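Local coordinates for protein precorrin-6A reductase (PDB 4X7G) that catalyses the pyridine-nucleotide-dependent reduction of precorrin-6A during cobalamin (vitamin B12) biosynthesis, using two Rossmann-fold domains that swap strands, at residues G55-L60 against A88-A93; R99-A104 against I220-V225; P114-A119 against K136-D141; D229-A232 against G236-G239. One frame throughout, in Å; residues are numbered along the deposited sequence.

Contact 1. Residues G55-L60 against A88-A93; sequences GLVDYL and AQTGVA
Gln89 and Thr90, at the end of helix 77-90, close on Val57 and Leu60 of helix 52-63, a small case of how neighbouring helices settle against each other on one sheet. The chain of Gln89 runs extended, crossing Val57 at about a right angle, and in the conformer described its OE1 rests 3.6 Å from Val57 CG2, a van der Waals contact. A second conformer of this glutamine is present, so that detail is one of two arrangements. Thr90 divides its branches. Thr90 OG1, set between backbone N and carbonyl carbon (chi1 58°), turns back to bond the Ala86 carbonyl of its own helix, while still passing 3.8 Å from Leu60 CD1. Thr90 CG2 meets Val57 CG1 at 3.8 Å, the two side chains sliding past each other in opposite directions. Cutting Val57 back to alanine would remove both branches and is likely to leave a gap beside the Thr90 methyl. Just past the helix, Gly91 takes a positive phi of 73°, and the chain turns so that Val92 points back toward helix 52-63 and packs on Val68. Ala93 then joins the backbone pairing with Val68. Strand 67-70, helix 77-90 and strand 93-97 form a beta-alpha-beta crossover, with helix 52-63 packed alongside, as is characteristic of a Rossmann fold.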
loop_
_atom_site.group_PDB
_atom_site.type_symbol
_atom_site.label_atom_id
_atom_site.label_comp_id
_atom_site.label_asym_id
_atom_site.label_seq_id
_atom_site.Cartn_x
_atom_site.Cartn_y
_atom_site.Cartn_z
ATOM N N GLY A 55 -5.712 -21.664 -2.194
ATOM C CA GLY A 55 -6.487 -21.226 -1.067
ATOM C C GLY A 55 -7.499 -20.114 -1.377
ATOM O O GLY A 55 -8.626 -20.158 -0.907
ATOM N N LEU A 56 -7.067 -19.185 -2.252
ATOM C CA LEU A 56 -7.958 -18.088 -2.613
ATOM C C LEU A 56 -9.049 -18.645 -3.553
ATOM O O LEU A 56 -10.209 -18.292 -3.483
ATOM C CB LEU A 56 -7.166 -16.996 -3.307
ATOM C CG LEU A 56 -8.044 -15.809 -3.824
ATOM C CD1 LEU A 56 -8.897 -15.227 -2.716
ATOM C CD2 LEU A 56 -7.099 -14.738 -4.406
ATOM N N VAL A 57 -8.667 -19.536 -4.469
ATOM C CA VAL A 57 -9.684 -20.240 -5.284
ATOM C C VAL A 57 -10.775 -20.886 -4.411
ATOM O O VAL A 57 -11.989 -20.707 -4.611
ATOM C CB VAL A 57 -8.986 -21.295 -6.179
ATOM C CG1 VAL A 57 -10.016 -22.296 -6.734
ATOM C CG2 VAL A 57 -8.264 -20.626 -7.293
ATOM N N ASP A 58 -10.322 -21.591 -3.404
ATOM C CA ASP A 58 -11.201 -22.271 -2.513
ATOM C C ASP A 58 -12.124 -21.276 -1.804
ATOM O O ASP A 58 -13.322 -21.472 -1.602
ATOM C CB ASP A 58 -10.494 -23.152 -1.443
ATOM C CG ASP A 58 -11.476 -23.902 -0.527
ATOM O OD1 ASP A 58 -12.248 -24.751 -1.078
ATOM O OD2 ASP A 58 -11.504 -23.637 0.746
ATOM N N TYR A 59 -11.553 -20.189 -1.301
ATOM C CA TYR A 59 -12.344 -19.145 -0.618
ATOM C C TYR A 59 -13.394 -18.541 -1.550
ATOM O O TYR A 59 -14.567 -18.385 -1.161
ATOM C CB TYR A 59 -11.384 -18.048 -0.118
ATOM C CG TYR A 59 -12.124 -16.931 0.488
ATOM C CD1 TYR A 59 -12.507 -16.988 1.779
ATOM C CD2 TYR A 59 -12.463 -15.826 -0.290
ATOM C CE1 TYR A 59 -13.202 -15.893 2.379
ATOM C CE2 TYR A 59 -13.199 -14.791 0.249
ATOM C CZ TYR A 59 -13.515 -14.809 1.492
ATOM O OH TYR A 59 -14.228 -13.764 1.981
ATOM N N LEU A 60 -12.966 -18.163 -2.753
ATOM C CA LEU A 60 -13.917 -17.538 -3.651
ATOM C C LEU A 60 -15.130 -18.450 -3.907
ATOM O O LEU A 60 -16.265 -18.019 -4.032
ATOM C CB LEU A 60 -13.243 -17.206 -5.001
ATOM C CG LEU A 60 -12.107 -16.182 -4.937
ATOM C CD1 LEU A 60 -11.395 -16.066 -6.282
ATOM C CD2 LEU A 60 -12.673 -14.783 -4.547
ATOM N N ALA A 88 -8.925 -15.843 -12.510
ATOM C CA ALA A 88 -8.974 -16.481 -13.856
ATOM C C ALA A 88 -9.434 -17.921 -13.745
ATOM O O ALA A 88 -10.302 -18.337 -14.613
ATOM C CB ALA A 88 -7.633 -16.431 -14.516
ATOM N N GLN A 89 -8.938 -18.645 -12.754
ATOM C CA GLN A 89 -9.314 -20.078 -12.534
ATOM C C GLN A 89 -10.784 -20.260 -12.205
ATOM O O GLN A 89 -11.433 -21.256 -12.614
ATOM C CB GLN A 89 -8.495 -20.741 -11.414
ATOM C CG GLN A 89 -8.522 -22.259 -11.489
ATOM C CD GLN A 89 -7.808 -22.937 -10.352
ATOM O OE1 GLN A 89 -6.740 -22.527 -9.933
ATOM N NE2 GLN A 89 -8.408 -23.990 -9.841
ATOM N N THR A 90 -11.372 -19.334 -11.486
ATOM C CA THR A 90 -12.738 -19.447 -11.086
ATOM C C THR A 90 -13.714 -18.720 -11.972
ATOM O O THR A 90 -14.934 -18.840 -11.790
ATOM C CB THR A 90 -12.913 -18.954 -9.643
ATOM O OG1 THR A 90 -12.443 -17.573 -9.564
ATOM C CG2 THR A 90 -12.126 -19.749 -8.628
ATOM N N GLY A 91 -13.277 -17.870 -12.856
ATOM C CA GLY A 91 -14.114 -17.032 -13.648
ATOM C C GLY A 91 -14.778 -15.844 -12.910
ATOM O O GLY A 91 -15.741 -15.226 -13.403
ATOM N N VAL A 92 -14.217 -15.465 -11.759
ATOM C CA VAL A 92 -14.680 -14.303 -11.000
ATOM C C VAL A 92 -14.065 -13.063 -11.571
ATOM O O VAL A 92 -12.841 -12.973 -11.821
ATOM C CB VAL A 92 -14.314 -14.546 -9.530
ATOM C CG1 VAL A 92 -14.506 -13.292 -8.681
ATOM C CG2 VAL A 92 -15.090 -15.730 -8.929
ATOM N N ALA A 93 -14.878 -12.047 -11.766
ATOM C CA ALA A 93 -14.443 -10.796 -12.319
ATOM C C ALA A 93 -13.544 -10.028 -11.311
ATOM O O ALA A 93 -13.782 -10.094 -10.127
ATOM C CB ALA A 93 -15.617 -9.911 -12.590
#

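Contact 2. Residues R99-A104 against I220-V225; sequences RAPWTA and IDRPAV
Where the chain crosses between the two Rossmann-type domains, Arg222 on one connection grips the carbonyl of Arg99 on the other. Residues 99-104 lead from strand 93-97 of one sheet to strand 109-113 of the second, and residues 220-225 lead back to strand 229-231. The arginine reaches out as a straight rod, its torsions from chi2 to chi4 all near 180°, and presents its guanidinium end-on. Both terminal nitrogens bind one atom lying in the guanidinium plane: NH2 gives the shorter and straighter bond to Arg99 O (2.8 Å, 158° at the hydrogen), NH1 the more bent one to Arg99 O (3.1 Å). Seen from the acceptor, NH1 lies nearly in line with the C=O bond, whereas NH2 stands well above the carbonyl plane. The ring of Pro101 lies over one guanidinium face, with CG 3.5 Å above the plane and displaced toward the rim. Arg222 NH2 bonds the carbonyl of Ala198 as well, and NE that of Asn197, so the flat group is fixed in rotation from several directions. An arginine bonded to a backbone carbonyl thus joins the two crossing connections of a strand-swapped pair of Rossmann-fold domains.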
loop_
_atom_site.group_PDB
_atom_site.type_symbol
_atom_site.label_atom_id
_atom_site.label_comp_id
_atom_site.label_asym_id
_atom_site.label_seq_id
_atom_site.Cartn_x
_atom_site.Cartn_y
_atom_site.Cartn_z
ATOM N N ARG A 99 -4.134 3.648 -8.195
ATOM C CA ARG A 99 -4.085 4.998 -8.794
ATOM C C ARG A 99 -2.787 5.021 -9.624
ATOM O O ARG A 99 -1.968 4.100 -9.584
ATOM C CB ARG A 99 -4.076 6.088 -7.780
ATOM C CG ARG A 99 -5.310 6.050 -6.928
ATOM C CD ARG A 99 -4.889 6.611 -5.705
ATOM N NE ARG A 99 -5.072 7.983 -5.669
ATOM C CZ ARG A 99 -6.231 8.528 -5.315
ATOM N NH1 ARG A 99 -7.308 7.771 -5.185
ATOM N NH2 ARG A 99 -6.353 9.830 -5.189
ATOM N N ALA A 100 -2.693 6.005 -10.492
ATOM C CA ALA A 100 -1.489 6.183 -11.275
ATOM C C ALA A 100 -0.303 6.390 -10.327
ATOM O O ALA A 100 -0.461 6.930 -9.213
ATOM C CB ALA A 100 -1.635 7.399 -12.115
ATOM N N PRO A 101 0.875 6.000 -10.737
ATOM C CA PRO A 101 2.056 6.369 -9.946
ATOM C C PRO A 101 2.086 7.867 -9.742
ATOM O O PRO A 101 1.702 8.637 -10.621
ATOM C CB PRO A 101 3.196 5.872 -10.843
ATOM C CG PRO A 101 2.628 4.790 -11.741
ATOM C CD PRO A 101 1.203 5.296 -12.018
ATOM N N TRP A 102 2.687 8.274 -8.632
ATOM C CA TRP A 102 2.961 9.675 -8.448
ATOM C C TRP A 102 3.984 10.164 -9.492
ATOM O O TRP A 102 4.861 9.405 -9.847
ATOM C CB TRP A 102 3.527 9.952 -7.053
ATOM C CG TRP A 102 2.637 9.685 -5.909
ATOM C CD1 TRP A 102 1.325 10.170 -5.705
ATOM C CD2 TRP A 102 2.950 8.930 -4.720
ATOM N NE1 TRP A 102 0.865 9.711 -4.556
ATOM C CE2 TRP A 102 1.823 8.994 -3.873
ATOM C CE3 TRP A 102 4.073 8.199 -4.261
ATOM C CZ2 TRP A 102 1.808 8.362 -2.652
ATOM C CZ3 TRP A 102 4.040 7.666 -3.053
ATOM C CH2 TRP A 102 2.915 7.729 -2.246
ATOM N N THR A 103 3.831 11.402 -9.950
ATOM C CA THR A 103 4.728 11.991 -10.937
ATOM C C THR A 103 5.207 13.335 -10.400
ATOM O O THR A 103 4.543 14.027 -9.663
ATOM C CB THR A 103 4.065 12.115 -12.349
ATOM O OG1 THR A 103 2.880 12.832 -12.197
ATOM C CG2 THR A 103 3.797 10.769 -12.913
ATOM N N ALA A 104 6.386 13.647 -10.833
ATOM C CA ALA A 104 7.078 14.813 -10.319
ATOM C C ALA A 104 6.480 16.105 -10.779
ATOM O O ALA A 104 6.045 16.181 -11.914
ATOM C CB ALA A 104 8.550 14.768 -10.712
ATOM N N ILE A 220 11.134 4.430 -5.466
ATOM C CA ILE A 220 11.266 3.088 -5.991
ATOM C C ILE A 220 10.058 2.835 -6.942
ATOM O O ILE A 220 8.879 3.008 -6.604
ATOM C CB ILE A 220 11.237 2.069 -4.869
ATOM C CG1 ILE A 220 12.403 2.341 -3.880
ATOM C CG2 ILE A 220 11.338 0.658 -5.405
ATOM C CD1 ILE A 220 12.188 1.850 -2.499
ATOM N N ASP A 221 10.393 2.417 -8.170
ATOM C CA ASP A 221 9.366 2.081 -9.138
ATOM C C ASP A 221 8.610 0.834 -8.713
ATOM O O ASP A 221 9.073 -0.061 -8.057
ATOM C CB ASP A 221 10.099 1.883 -10.493
ATOM C CG ASP A 221 10.733 3.191 -11.025
ATOM O OD1 ASP A 221 10.297 4.310 -10.709
ATOM O OD2 ASP A 221 11.592 2.978 -11.854
ATOM N N ARG A 222 7.313 0.797 -9.192
ATOM C CA ARG A 222 6.466 -0.312 -8.864
ATOM C C ARG A 222 6.955 -1.664 -9.448
ATOM O O ARG A 222 7.551 -1.642 -10.531
ATOM C CB ARG A 222 5.062 -0.063 -9.391
ATOM C CG ARG A 222 4.303 0.972 -8.585
ATOM C CD ARG A 222 3.043 1.326 -9.286
ATOM N NE ARG A 222 2.248 2.294 -8.530
ATOM C CZ ARG A 222 1.074 2.765 -8.927
ATOM N NH1 ARG A 222 0.549 2.356 -10.101
ATOM N NH2 ARG A 222 0.392 3.559 -8.179
ATOM N N PRO A 223 6.680 -2.766 -8.769
ATOM C CA PRO A 223 7.083 -4.101 -9.220
ATOM C C PRO A 223 6.085 -4.544 -10.326
ATOM O O PRO A 223 4.969 -4.078 -10.421
ATOM C CB PRO A 223 6.914 -4.970 -7.981
ATOM C CG PRO A 223 5.797 -4.299 -7.205
ATOM C CD PRO A 223 5.984 -2.841 -7.436
ATOM N N ALA A 224 6.537 -5.522 -11.109
ATOM C CA ALA A 224 5.714 -6.186 -12.137
ATOM C C ALA A 224 4.558 -6.947 -11.488
ATOM O O ALA A 224 4.748 -7.652 -10.482
ATOM C CB ALA A 224 6.573 -7.165 -12.937
ATOM N N VAL A 225 3.396 -6.832 -12.128
ATOM C CA VAL A 225 2.235 -7.639 -11.794
ATOM C C VAL A 225 1.553 -8.079 -13.091
ATOM O O VAL A 225 1.489 -7.316 -14.001
ATOM C CB VAL A 225 1.218 -6.813 -10.951
ATOM C CG1 VAL A 225 -0.050 -7.611 -10.593
ATOM C CG2 VAL A 225 1.908 -6.268 -9.664
#

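Contact 3. Residues P114-A119 against K136-D141; sequences PDLAAA and KQHLRD. With 3Y8 (3-[(1R,2S,3S,7S,11S,16S,17R,18R,19R)-2,7,12,18-tetrakis(2-hydroxy-2-oxoethyl)-3,13-bis(3-hydroxy-3-oxopropyl)-1,2,5,7,11,17-hexamethyl-17-(3-oxidanyl-3-oxidanylidene-prop-1-enyl)-3,6,8,10,15,16,18,19,21,24-decahydrocorrin-8-yl]propanoic acid), chain C.
Leu116, in the first turn of helix 116-122, packs on His138 of a type I beta turn (Lys136 to Leu139) that holds the bound tetrapyrrole 3Y8. The packing part is small. Leu116 CD1 lies 3.5 Å from His138 CB, the side chains crossing at about a right angle, while Leu116 CB makes a van der Waals contact of 3.5 Å with the carboxylate oxygen Asp141 OD2. A capping bond starts the helix, from Ala118 N to Asp115 OD1 of the N-cap residue. Polar contacts to the ligand come from the start of the turn. The backbone N atoms of Lys136 and Gln137 both donate to 3Y8 O63, and the lysine, bent at chi4 (-59°), brings NZ to 2.6 Å from 3Y8 O58; NZ also bonds the Arg34 carbonyl. Without the amine, as with an alanine in place of Lys136, O58 is likely to lose its cationic mate and the Arg34 carbonyl that donor. Gln137 NE2 bonds NADP O1N too, and meets 3Y8 O62 at 2.9 Å in an almost straight bond of 173°.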
loop_
_atom_site.group_PDB
_atom_site.type_symbol
_atom_site.label_atom_id
_atom_site.label_comp_id
_atom_site.label_asym_id
_atom_site.label_seq_id
_atom_site.Cartn_x
_atom_site.Cartn_y
_atom_site.Cartn_z
ATOM N N PRO A 114 14.865 0.928 -9.401
ATOM C CA PRO A 114 13.904 -0.128 -9.752
ATOM C C PRO A 114 13.391 -0.904 -8.594
ATOM O O PRO A 114 12.306 -1.563 -8.772
ATOM C CB PRO A 114 14.748 -1.056 -10.670
ATOM C CG PRO A 114 16.170 -0.856 -10.212
ATOM C CD PRO A 114 16.190 0.674 -10.033
ATOM N N ASP A 115 14.041 -0.937 -7.472
ATOM C CA ASP A 115 13.689 -1.816 -6.379
ATOM C C ASP A 115 14.387 -1.359 -5.141
ATOM O O ASP A 115 15.159 -0.361 -5.172
ATOM C CB ASP A 115 14.003 -3.297 -6.735
ATOM C CG ASP A 115 15.402 -3.503 -7.077
ATOM O OD1 ASP A 115 16.359 -2.894 -6.563
ATOM O OD2 ASP A 115 15.536 -4.412 -8.021
ATOM N N LEU A 116 14.090 -1.993 -4.019
ATOM C CA LEU A 116 14.637 -1.602 -2.793
ATOM C C LEU A 116 16.146 -1.667 -2.684
ATOM O O LEU A 116 16.819 -0.795 -2.152
ATOM C CB LEU A 116 13.976 -2.438 -1.707
ATOM C CG LEU A 116 12.551 -1.996 -1.315
ATOM C CD1 LEU A 116 11.658 -3.140 -0.785
ATOM C CD2 LEU A 116 12.707 -0.902 -0.306
ATOM N N ALA A 117 16.727 -2.765 -3.240
ATOM C CA ALA A 117 18.206 -2.879 -3.197
ATOM C C ALA A 117 18.916 -1.725 -3.948
ATOM O O ALA A 117 19.918 -1.220 -3.556
ATOM C CB ALA A 117 18.712 -4.240 -3.755
ATOM N N ALA A 118 18.307 -1.286 -5.019
ATOM C CA ALA A 118 18.857 -0.149 -5.753
ATOM C C ALA A 118 18.703 1.160 -4.987
ATOM O O ALA A 118 19.522 2.068 -5.068
ATOM C CB ALA A 118 18.231 -0.016 -7.112
ATOM N N ALA A 119 17.651 1.284 -4.126
ATOM C CA ALA A 119 17.547 2.430 -3.300
ATOM C C ALA A 119 18.654 2.481 -2.257
ATOM O O ALA A 119 19.210 3.504 -1.946
ATOM C CB ALA A 119 16.159 2.451 -2.580
ATOM N N LYS A 136 8.078 -1.802 7.452
ATOM C CA LYS A 136 8.845 -2.733 8.189
ATOM C C LYS A 136 9.493 -3.870 7.398
ATOM O O LYS A 136 10.521 -4.394 7.822
ATOM C CB LYS A 136 7.969 -3.309 9.355
ATOM C CG LYS A 136 7.093 -4.431 9.018
ATOM C CD LYS A 136 6.578 -5.125 10.325
ATOM C CE LYS A 136 5.524 -6.187 9.932
ATOM N NZ LYS A 136 4.285 -5.825 9.186
ATOM N N GLN A 137 8.856 -4.349 6.371
ATOM C CA GLN A 137 9.245 -5.682 5.847
ATOM C C GLN A 137 10.628 -5.683 5.280
ATOM O O GLN A 137 11.275 -6.767 5.279
ATOM C CB GLN A 137 8.228 -6.188 4.833
ATOM C CG GLN A 137 6.825 -6.464 5.417
ATOM C CD GLN A 137 5.827 -6.917 4.370
ATOM O OE1 GLN A 137 5.322 -8.074 4.450
ATOM N NE2 GLN A 137 5.595 -6.118 3.351
ATOM N N HIS A 138 11.090 -4.569 4.700
ATOM C CA HIS A 138 12.332 -4.530 3.951
ATOM C C HIS A 138 13.371 -3.669 4.537
ATOM O O HIS A 138 14.390 -3.357 3.922
ATOM C CB HIS A 138 12.047 -4.323 2.433
ATOM C CG HIS A 138 11.254 -5.459 1.874
ATOM N ND1 HIS A 138 9.943 -5.374 1.421
ATOM C CD2 HIS A 138 11.588 -6.781 1.794
ATOM C CE1 HIS A 138 9.516 -6.591 1.092
ATOM N NE2 HIS A 138 10.489 -7.452 1.302
ATOM N N LEU A 139 13.201 -3.300 5.809
ATOM C CA LEU A 139 14.268 -2.500 6.506
ATOM C C LEU A 139 15.527 -3.143 6.558
ATOM O O LEU A 139 16.622 -2.471 6.509
ATOM C CB LEU A 139 13.898 -2.259 7.973
ATOM C CG LEU A 139 12.703 -1.392 8.081
ATOM C CD1 LEU A 139 12.325 -1.229 9.586
ATOM C CD2 LEU A 139 12.848 -0.067 7.348
ATOM N N ARG A 140 15.577 -4.466 6.632
ATOM C CA ARG A 140 16.785 -5.166 6.684
ATOM C C ARG A 140 17.694 -4.939 5.465
ATOM O O ARG A 140 18.885 -5.064 5.519
ATOM C CB ARG A 140 16.635 -6.753 6.688
ATOM C CG ARG A 140 16.729 -7.436 8.050
ATOM C CD ARG A 140 16.096 -8.817 7.942
ATOM N NE ARG A 140 16.887 -9.872 7.270
ATOM C CZ ARG A 140 17.696 -10.747 7.856
ATOM N NH1 ARG A 140 17.922 -10.665 9.174
ATOM N NH2 ARG A 140 18.248 -11.753 7.131
ATOM N N ASP A 141 17.109 -4.618 4.324
ATOM C CA ASP A 141 17.921 -4.364 3.140
ATOM C C ASP A 141 18.973 -3.270 3.380
ATOM O O ASP A 141 20.067 -3.220 2.877
ATOM C CB ASP A 141 17.071 -3.988 1.940
ATOM C CG ASP A 141 16.002 -4.942 1.590
ATOM O OD1 ASP A 141 15.926 -6.027 2.147
ATOM O OD2 ASP A 141 15.173 -4.672 0.728
HETATM C C48 3Y8 C . -2.117 -3.937 7.562
HETATM C C47 3Y8 C . -3.955 -1.453 8.401
HETATM C C43 3Y8 C . -6.520 3.604 5.918
HETATM C C42 3Y8 C . -4.967 3.471 6.221
HETATM C C41 3Y8 C . -4.418 2.829 4.961
HETATM C C38 3Y8 C . -1.848 3.089 2.017
HETATM C C37 3Y8 C . -2.088 4.155 3.013
HETATM C C36 3Y8 C . -2.069 5.037 5.361
HETATM C C35 3Y8 C . 0.735 4.788 3.988
HETATM C C32 3Y8 C . 5.189 6.349 5.104
HETATM C C31 3Y8 C . 4.802 5.087 4.222
HETATM C C2 3Y8 C . 3.892 1.763 3.867
HETATM C C1 3Y8 C . 3.051 0.879 4.855
HETATM C C4 3Y8 C . 1.780 2.754 4.407
HETATM C C5 3Y8 C . 0.660 3.495 4.397
HETATM C C7 3Y8 C . -1.901 3.727 4.526
HETATM C C8 3Y8 C . -2.897 2.728 5.008
HETATM C C6 3Y8 C . -0.668 3.063 4.758
HETATM C C3 3Y8 C . 3.205 3.133 4.003
HETATM C C11 3Y8 C . -1.963 -0.152 7.312
HETATM C C12 3Y8 C . -2.574 -1.394 7.731
HETATM C C13 3Y8 C . -1.810 -2.441 7.451
HETATM C C14 3Y8 C . -0.577 -1.937 6.874
HETATM C C15 3Y8 C . 0.473 -2.731 6.469
HETATM C C16 3Y8 C . 1.664 -2.114 5.877
HETATM C C17 3Y8 C . 2.981 -2.818 5.689
HETATM C C18 3Y8 C . 3.859 -1.672 5.092
HETATM C C19 3Y8 C . 2.838 -0.599 4.512
HETATM C C20 3Y8 C . 3.533 1.052 6.299
HETATM C C21 3Y8 C . -3.851 -1.210 9.967
HETATM C C24 3Y8 C . -1.839 0.867 8.450
HETATM C C25 3Y8 C . 5.386 1.840 4.232
HETATM C C26 3Y8 C . 3.673 1.307 2.418
HETATM O O59 3Y8 C . 4.722 -1.325 10.167
HETATM C C57 3Y8 C . 4.078 -2.264 9.528
HETATM O O58 3Y8 C . 3.817 -3.425 9.939
HETATM C C56 3Y8 C . 3.777 -1.940 8.089
HETATM C C55 3Y8 C . 3.567 -3.162 7.140
HETATM C C54 3Y8 C . 2.876 -4.029 4.792
HETATM C C60 3Y8 C . 4.842 -2.042 3.982
HETATM C C61 3Y8 C . 5.992 -2.856 4.356
HETATM O O62 3Y8 C . 6.637 -3.382 3.372
HETATM O O63 3Y8 C . 6.349 -2.996 5.559
HETATM N N24 3Y8 C . 1.574 -0.978 5.165
HETATM N N23 3Y8 C . -0.680 -0.580 6.821
HETATM C C49 3Y8 C . -2.609 -4.461 6.205
HETATM C C50 3Y8 C . -3.034 -5.891 6.152
HETATM O O51 3Y8 C . -2.903 -6.632 7.153
HETATM O O52 3Y8 C . -3.623 -6.218 5.058
HETATM O O23 3Y8 C . -4.686 -0.408 10.434
HETATM O O22 3Y8 C . -2.989 -1.801 10.571
HETATM C C10 3Y8 C . -2.775 0.412 6.101
HETATM C C9 3Y8 C . -2.239 1.685 5.544
HETATM N N22 3Y8 C . -0.860 1.911 5.434
HETATM O O44 3Y8 C . -6.835 4.597 5.249
HETATM O O45 3Y8 C . -7.216 2.882 6.503
HETATM O O39 3Y8 C . -2.578 3.175 0.979
HETATM O O40 3Y8 C . -0.904 2.316 2.161
HETATM N N21 3Y8 C . 1.753 1.542 4.848
HETATM C C27 3Y8 C . 4.341 2.244 1.370
HETATM O O28 3Y8 C . 5.526 2.005 1.107
HETATM O O29 3Y8 C . 3.698 3.159 0.863
HETATM C C30 3Y8 C . 3.760 4.268 4.921
HETATM O O34 3Y8 C . 5.728 6.044 6.232
HETATM O O33 3Y8 C . 5.033 7.373 4.438
#

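Contact 4. Residues D229-A232 against G236-G239; sequences DICA and GVMG
Cys231 and Gly236 bring their CA atoms to 5.1 Å where the chain leaves strand 229-231 and turns directly into helix 234-243. This strand-to-helix turn lies at the edge of the first Rossmann-type sheet, with strand 229-231 running outermost and parallel to strand 93-97. Gly236 has no side chain, and the face where one would begin is turned toward the strand. Gly236 N is hydrogen-bonded to Thr233 OG1, just before the helix. Next along the helix, Val237 supplies the apolar contact, one branch doing the touching. Its CG2, lying beside the backbone N and anti to the carbonyl carbon, reaches Cys231 CB at 3.5 Å. Val237 also packs on Phe97 of the neighbouring strand and on Leu16 of helix 11-22, so this buried valine sits between the sheet and a second helix. Beyond CB, the cysteine sulfur completes a disulfide with Cys95, a covalent tie from the edge strand to the next one in. With chi1 at -67°, Cys231 SG swings to the side of its own backbone N and passes over the start of the helix, 4.0 Å from Gly236 O and 4.1 Å from Val237 CA.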
loop_
_atom_site.group_PDB
_atom_site.type_symbol
_atom_site.label_atom_id
_atom_site.label_comp_id
_atom_site.label_asym_id
_atom_site.label_seq_id
_atom_site.Cartn_x
_atom_site.Cartn_y
_atom_site.Cartn_z
ATOM N N ASP A 229 -7.726 -5.946 -15.270
ATOM C CA ASP A 229 -8.377 -4.712 -15.348
ATOM C C ASP A 229 -7.916 -3.768 -14.232
ATOM O O ASP A 229 -7.825 -4.232 -13.099
ATOM C CB ASP A 229 -9.919 -4.856 -15.218
ATOM C CG ASP A 229 -10.630 -5.444 -16.449
ATOM O OD1 ASP A 229 -9.970 -5.782 -17.449
ATOM O OD2 ASP A 229 -11.855 -5.599 -16.345
ATOM N N ILE A 230 -7.674 -2.511 -14.577
ATOM C CA ILE A 230 -7.259 -1.481 -13.577
ATOM C C ILE A 230 -8.339 -0.452 -13.494
ATOM O O ILE A 230 -8.840 0.118 -14.530
ATOM C CB ILE A 230 -5.979 -0.776 -14.039
ATOM C CG1 ILE A 230 -4.900 -1.780 -14.286
ATOM C CG2 ILE A 230 -5.603 0.325 -13.051
ATOM C CD1 ILE A 230 -4.520 -2.621 -13.212
ATOM N N CYS A 231 -8.802 -0.147 -12.281
ATOM C CA CYS A 231 -9.793 0.833 -11.953
ATOM C C CYS A 231 -8.984 1.898 -11.228
ATOM O O CYS A 231 -8.543 1.691 -10.075
ATOM C CB CYS A 231 -10.911 0.208 -11.108
ATOM S SG CYS A 231 -11.904 -1.024 -12.016
ATOM N N ALA A 232 -8.786 3.009 -11.829
ATOM C CA ALA A 232 -7.803 3.997 -11.323
ATOM C C ALA A 232 -8.347 4.958 -10.329
ATOM O O ALA A 232 -7.511 5.702 -9.695
ATOM C CB ALA A 232 -7.181 4.826 -12.501
ATOM N N GLY A 236 -14.211 5.012 -11.091
ATOM C CA GLY A 236 -13.903 3.903 -11.972
ATOM C C GLY A 236 -14.313 2.530 -11.420
ATOM O O GLY A 236 -14.824 1.726 -12.144
ATOM N N VAL A 237 -14.099 2.295 -10.143
ATOM C CA VAL A 237 -14.457 1.031 -9.545
ATOM C C VAL A 237 -15.961 0.907 -9.584
ATOM O O VAL A 237 -16.509 -0.151 -9.916
ATOM C CB VAL A 237 -13.920 0.907 -8.087
ATOM C CG1 VAL A 237 -14.546 -0.281 -7.428
ATOM C CG2 VAL A 237 -12.458 0.937 -8.039
HETATM N N MSE A 238 -16.698 1.961 -9.263
HETATM C CA MSE A 238 -18.103 1.839 -9.183
HETATM C C MSE A 238 -18.704 1.593 -10.590
HETATM O O MSE A 238 -19.611 0.818 -10.737
HETATM C CB MSE A 238 -18.728 3.075 -8.580
HETATM C CG MSE A 238 -18.235 3.226 -7.090
HETATM SE SE MSE A 238 -18.120 1.647 -5.857
HETATM C CE MSE A 238 -20.006 1.233 -5.970
ATOM N N GLY A 239 -18.144 2.253 -11.612
ATOM C CA GLY A 239 -18.595 1.980 -13.022
ATOM C C GLY A 239 -18.278 0.569 -13.432
ATOM O O GLY A 239 -19.094 -0.087 -14.095
#

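In the fold
Two sheets and the crossings between them organise the four contacts. Contacts 1 and 4 belong to the first sheet, their centres about 20 Å apart and their nearest atoms about 7 Å; contact 3 belongs to the second, its centre about 30 Å from that of contact 4. Contact 2 bridges the domains and touches both sides: Ile220 CD1 packs 3.6 Å from Leu116 CD2 of contact 3, and Arg99 CG lies 3.6 Å from Ala232 O of contact 4. Among the four, contact 3 binds 3Y8 and NADP directly. The Arg222 side chain of contact 2 stays about 9 Å from NADP, and Val57 of contact 1 about 11 Å.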